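Local coordinates for scarecrow-like protein 3 (Arabidopsis thaliana, PDB 6KPB) that probably acts as a transcription factor in plant development and binds zinc-finger proteins such as JACKDAW/IDD10, at residues A[395-398]-A[399-402]; A[437-440]-A[441-444]; A[53-56]-A[57-61]. All blocks are in the same frame, centred on the assembly; numbering follows the deposited sequence.

Interaction 1 (A[395-398]-A[399-402]); sequences MLFG and EEIK
Glu400, Ile401 and Lys402 lean back on Leu396, Phe397 and Gly398 in the middle of helix 387-406 of the GRAS domain, where 395-398 carries a wider, pi-type turn. From the last three carbonyls of that turn the ordinary i to i+4 bonds run on. Leu396 O accepts a hydrogen bond from Glu400 N, and Gly398 O accepts one from Lys402 N. Between them, Phe397 O accepts from Ile401 N at 2.8 Å. The preceding rung is displaced: Met395 O lies 3.4 Å from Glu399 CG, a carbon, while Glu399 N stands 4.5 Å from Met395 O. Among the side-chain groups, Glu400 OE1 is satisfied by a hydrogen bond to Tyr371 OH on helix 360-381, and sits near the plane of the Phe397 ring, at its edge. Phe397 and Ile401 cover that same neighbouring helix, through Leu374 and Tyr371, whereas Met395 and Leu396 pack on helix 129-142. Glu399 bends at chi2 (-57°), which brings its carboxylate round toward the lysine one turn on; the resulting salt bridge is long, with Lys402 NZ 3.9 Å from Glu399 OE2.

Interaction 2 (A[437-440]-A[441-444]); sequences SYYA and MLQA
The Tyr439 ring meets Leu442 one turn further along the helix, its CD1 4.1 Å from Leu442 CD2, which approaches the ring obliquely. One face of that ring carries its sequence neighbour: Tyr438 CD1 stands 3.9 Å above the plane, over the centre. Tyr439 and Leu442 run side by side and point the same way; Leu442 does so with CG swung opposite its backbone N (chi1 -174°), whereas in Tyr439 CG lies beside the N (chi1 -68°). These residues open helix 438-448, in the predicted SAW region of the GRAS domain, and Ser437 is its N-cap. Ser437 OG accepts two weak bonds, from Tyr439 N at 3.3 Å and from Ala440 N at 3.4 Å, so two amides of the first turn share one hydroxyl oxygen. The carbonyl of the same serine starts the i to i+4 ladder, Met441 N reaching Ser437 O at 2.9 Å; Leu442, Gln443 and Ala444 continue it to Tyr438, Tyr439 and Ala440. Met441 CG rests 3.2 Å from Ser437 O, and the chain beyond it folds at both chi2 and chi3 to pack on Ile458 and Glu460 of strand 456-461. Ala440, Gln443 and Ala444 cover helix 145-160, where Ala440 touches Leu152 and Arg155, Gln443 touches Leu151, and Ala444 touches Val148.

Interaction 3 (A[53-56]-A[57-61]); sequences GLYL and IHLLL
Ile57 turns back on Gly53 and Leu54 within helix 49-69: its CG1 lies 3.2 Å from Gly53 O, which also accepts from Ile57 N, and its CD1 meets Leu54 CD1 at 3.6 Å, the two side chains slanting across one another. Next comes His58, whose N donates an almost straight bond (170°) to Leu54 O; its ring approaches that of Tyr55 obliquely and loosely, CD2 lying 4.5 Å from Tyr55 CE1. Leu59 follows with a CH-pi contact. Its CD1 sits over one face of the Tyr55 ring, 4.0 Å from the centroid and shifted toward the rim. In Tyr55 a chi1 of -171° carries the ring along the helix toward Leu59, and chi2 of 43° sets the turn of its plane under CD1. Leu60 N then bonds to Leu56 O at 3.0 Å, while its side chain packs on Phe100 and Thr101 of helix 92-109 and on Leu368 of helix 360-381. Tyr55 and Leu59 cover helix 72-85, while Leu54 and Ile57 each pack on apolar side chains of the bound peptide: a leucine-rich helix in the predicted leucine repeat I, which opens at Leu54, wedged in a helical bundle and forming part of the peptide-binding surface.

From the N terminus the order is interaction 3, interaction 1, interaction 2. Each lies within a single helix, so none closes a long loop, and none nests in or crosses another. Interaction 3, on helix 49-69, joins helices 72-85, 92-109 and 360-381 to the bound peptide. Interaction 1, on helix 387-406, also packs on helix 360-381, which thus links the two, and reaches helix 129-142; their centres are 19 Å apart, on the same side of the chain's centre. Interaction 2 lies 31 Å from interaction 1 and 41 Å from interaction 3, centre to centre, where helix 438-448 packs on both helix 145-160 and strand 456-461 of the mixed sheet.

Interaction 1 (A[395-398]-A[399-402])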
# COMPACT_ATOMS: atom_id res chain seq x y z
N MET A 395 -4.10 9.18 7.06
CA MET A 395 -5.22 8.55 6.36
C MET A 395 -6.44 9.45 6.26
O MET A 395 -7.30 9.21 5.40
CB MET A 395 -5.60 7.23 7.04
CG MET A 395 -4.49 6.20 7.06
SD MET A 395 -5.05 4.57 7.58
CE MET A 395 -3.52 3.64 7.43
N LEU A 396 -6.56 10.47 7.11
CA LEU A 396 -7.71 11.37 7.09
C LEU A 396 -7.32 12.75 6.58
O LEU A 396 -7.67 13.11 5.45
CB LEU A 396 -8.34 11.45 8.47
CG LEU A 396 -9.07 10.19 8.94
CD1 LEU A 396 -9.72 10.41 10.30
CD2 LEU A 396 -10.10 9.76 7.91
N PHE A 397 -6.59 13.54 7.37
CA PHE A 397 -6.24 14.89 6.96
C PHE A 397 -5.35 14.87 5.73
O PHE A 397 -5.49 15.71 4.83
CB PHE A 397 -5.56 15.64 8.10
CG PHE A 397 -6.36 15.66 9.37
CD1 PHE A 397 -7.75 15.68 9.34
CD2 PHE A 397 -5.72 15.66 10.61
CE1 PHE A 397 -8.48 15.70 10.51
CE2 PHE A 397 -6.45 15.68 11.78
CZ PHE A 397 -7.83 15.70 11.73
N GLY A 398 -4.42 13.92 5.66
CA GLY A 398 -3.55 13.83 4.50
C GLY A 398 -4.31 13.55 3.22
O GLY A 398 -4.01 14.12 2.17
N GLU A 399 -5.32 12.68 3.29
CA GLU A 399 -6.12 12.39 2.11
C GLU A 399 -6.96 13.60 1.71
O GLU A 399 -7.11 13.89 0.52
CB GLU A 399 -7.01 11.17 2.36
CG GLU A 399 -6.27 9.86 2.24
CD GLU A 399 -5.62 9.69 0.88
OE1 GLU A 399 -6.29 9.99 -0.14
OE2 GLU A 399 -4.45 9.27 0.83
N GLU A 400 -7.52 14.31 2.69
CA GLU A 400 -8.29 15.50 2.38
C GLU A 400 -7.40 16.60 1.82
O GLU A 400 -7.76 17.25 0.83
CB GLU A 400 -9.03 15.99 3.63
CG GLU A 400 -10.02 14.97 4.19
CD GLU A 400 -10.65 15.43 5.49
OE1 GLU A 400 -10.25 16.49 6.01
OE2 GLU A 400 -11.55 14.72 5.99
N ILE A 401 -6.23 16.81 2.42
CA ILE A 401 -5.29 17.80 1.91
C ILE A 401 -4.88 17.45 0.48
O ILE A 401 -4.88 18.30 -0.41
CB ILE A 401 -4.06 17.91 2.83
CG1 ILE A 401 -4.44 18.60 4.15
CG2 ILE A 401 -2.93 18.65 2.14
CD1 ILE A 401 -3.37 18.49 5.21
N LYS A 402 -4.54 16.18 0.25
CA LYS A 402 -4.15 15.74 -1.09
C LYS A 402 -5.26 15.96 -2.10
O LYS A 402 -5.01 16.38 -3.23
CB LYS A 402 -3.73 14.27 -1.04
CG LYS A 402 -3.49 13.63 -2.40
CD LYS A 402 -2.91 12.24 -2.25
CE LYS A 402 -3.77 11.19 -2.94
NZ LYS A 402 -3.18 9.82 -2.82

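Interaction 2 (A[437-440]-A[441-444])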
# COMPACT_ATOMS: atom_id res chain seq x y z
N SER A 437 -31.51 23.32 20.03
CA SER A 437 -32.00 23.59 21.37
C SER A 437 -30.91 24.24 22.22
O SER A 437 -29.75 23.83 22.18
CB SER A 437 -32.47 22.29 22.03
OG SER A 437 -32.65 22.47 23.42
N TYR A 438 -31.30 25.26 22.98
CA TYR A 438 -30.37 25.93 23.89
C TYR A 438 -29.71 24.93 24.83
O TYR A 438 -28.50 25.01 25.08
CB TYR A 438 -31.11 27.01 24.69
CG TYR A 438 -30.23 27.79 25.64
CD1 TYR A 438 -29.97 27.33 26.92
CD2 TYR A 438 -29.66 29.00 25.25
CE1 TYR A 438 -29.16 28.04 27.79
CE2 TYR A 438 -28.85 29.72 26.11
CZ TYR A 438 -28.61 29.23 27.38
OH TYR A 438 -27.80 29.95 28.25
N TYR A 439 -30.49 23.98 25.36
CA TYR A 439 -29.94 23.04 26.32
C TYR A 439 -29.20 21.89 25.65
O TYR A 439 -28.31 21.30 26.27
CB TYR A 439 -31.06 22.53 27.23
CG TYR A 439 -31.57 23.62 28.13
CD1 TYR A 439 -30.90 23.95 29.30
CD2 TYR A 439 -32.70 24.35 27.80
CE1 TYR A 439 -31.35 24.97 30.12
CE2 TYR A 439 -33.17 25.36 28.62
CZ TYR A 439 -32.48 25.67 29.78
OH TYR A 439 -32.93 26.68 30.60
N ALA A 440 -29.53 21.58 24.40
CA ALA A 440 -28.67 20.69 23.62
C ALA A 440 -27.31 21.33 23.39
O ALA A 440 -26.28 20.65 23.46
CB ALA A 440 -29.34 20.33 22.29
N MET A 441 -27.29 22.63 23.12
CA MET A 441 -26.03 23.36 23.02
C MET A 441 -25.28 23.34 24.34
O MET A 441 -24.05 23.22 24.37
CB MET A 441 -26.29 24.80 22.57
CG MET A 441 -26.89 24.91 21.18
SD MET A 441 -25.66 24.67 19.89
CE MET A 441 -24.73 26.20 20.04
N LEU A 442 -26.00 23.47 25.46
CA LEU A 442 -25.36 23.43 26.77
C LEU A 442 -24.76 22.06 27.04
O LEU A 442 -23.66 21.96 27.59
CB LEU A 442 -26.37 23.81 27.85
CG LEU A 442 -25.82 23.95 29.27
CD1 LEU A 442 -24.84 25.11 29.35
CD2 LEU A 442 -26.94 24.12 30.28
N GLN A 443 -25.48 20.99 26.67
CA GLN A 443 -24.94 19.65 26.85
C GLN A 443 -23.70 19.43 26.00
O GLN A 443 -22.75 18.77 26.42
CB GLN A 443 -26.00 18.60 26.52
CG GLN A 443 -26.90 18.25 27.69
CD GLN A 443 -28.12 17.44 27.28
OE1 GLN A 443 -28.25 17.04 26.12
NE2 GLN A 443 -29.01 17.20 28.22
N ALA A 444 -23.68 19.99 24.78
CA ALA A 444 -22.52 19.85 23.92
C ALA A 444 -21.31 20.59 24.49
O ALA A 444 -20.18 20.12 24.39
CB ALA A 444 -22.85 20.35 22.52

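Interaction 3 (A[53-56]-A[57-61])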
# COMPACT_ATOMS: atom_id res chain seq x y z
N GLY A 53 10.18 26.25 10.59
CA GLY A 53 8.75 26.26 10.32
C GLY A 53 8.34 27.33 9.33
O GLY A 53 7.62 27.06 8.36
N LEU A 54 8.81 28.57 9.54
CA LEU A 54 8.43 29.66 8.66
C LEU A 54 9.00 29.47 7.26
O LEU A 54 8.36 29.82 6.26
CB LEU A 54 8.88 31.00 9.25
CG LEU A 54 7.78 32.05 9.32
CD1 LEU A 54 6.61 31.48 10.08
CD2 LEU A 54 8.27 33.32 9.99
N TYR A 55 10.22 28.93 7.17
CA TYR A 55 10.80 28.63 5.86
C TYR A 55 9.99 27.58 5.12
O TYR A 55 9.89 27.62 3.89
CB TYR A 55 12.25 28.18 6.03
CG TYR A 55 13.03 28.06 4.74
CD1 TYR A 55 12.93 29.03 3.76
CD2 TYR A 55 13.86 26.98 4.51
CE1 TYR A 55 13.64 28.93 2.57
CE2 TYR A 55 14.57 26.86 3.33
CZ TYR A 55 14.46 27.84 2.37
OH TYR A 55 15.17 27.73 1.19
N LEU A 56 9.40 26.63 5.85
CA LEU A 56 8.54 25.64 5.22
C LEU A 56 7.32 26.29 4.58
O LEU A 56 6.88 25.87 3.51
CB LEU A 56 8.11 24.59 6.25
CG LEU A 56 9.15 23.54 6.64
CD1 LEU A 56 8.72 22.78 7.89
CD2 LEU A 56 9.37 22.57 5.49
N ILE A 57 6.76 27.31 5.24
CA ILE A 57 5.59 28.00 4.69
C ILE A 57 5.96 28.69 3.38
O ILE A 57 5.26 28.57 2.37
CB ILE A 57 5.03 29.01 5.71
CG1 ILE A 57 4.98 28.39 7.11
CG2 ILE A 57 3.65 29.49 5.29
CD1 ILE A 57 4.47 29.33 8.16
N HIS A 58 7.07 29.44 3.39
CA HIS A 58 7.54 30.10 2.18
C HIS A 58 7.73 29.11 1.04
O HIS A 58 7.31 29.36 -0.09
CB HIS A 58 8.84 30.86 2.48
CG HIS A 58 9.38 31.62 1.31
ND1 HIS A 58 8.76 32.74 0.80
CD2 HIS A 58 10.49 31.42 0.55
CE1 HIS A 58 9.46 33.20 -0.22
NE2 HIS A 58 10.51 32.42 -0.39
N LEU A 59 8.35 27.96 1.33
CA LEU A 59 8.53 26.94 0.30
C LEU A 59 7.20 26.49 -0.28
O LEU A 59 7.06 26.31 -1.49
CB LEU A 59 9.30 25.74 0.87
CG LEU A 59 10.82 25.66 0.72
CD1 LEU A 59 11.45 25.09 1.97
CD2 LEU A 59 11.19 24.82 -0.49
N LEU A 60 6.19 26.30 0.58
CA LEU A 60 4.89 25.83 0.10
C LEU A 60 4.27 26.83 -0.85
O LEU A 60 3.82 26.47 -1.95
CB LEU A 60 3.96 25.56 1.29
CG LEU A 60 4.32 24.35 2.15
CD1 LEU A 60 3.41 24.25 3.37
CD2 LEU A 60 4.26 23.06 1.34
N LEU A 61 4.22 28.11 -0.46
CA LEU A 61 3.67 29.13 -1.34
C LEU A 61 4.53 29.31 -2.59
O LEU A 61 4.00 29.45 -3.70
CB LEU A 61 3.53 30.46 -0.59
CG LEU A 61 2.29 30.67 0.27
CD1 LEU A 61 2.39 29.91 1.59
CD2 LEU A 61 2.09 32.16 0.52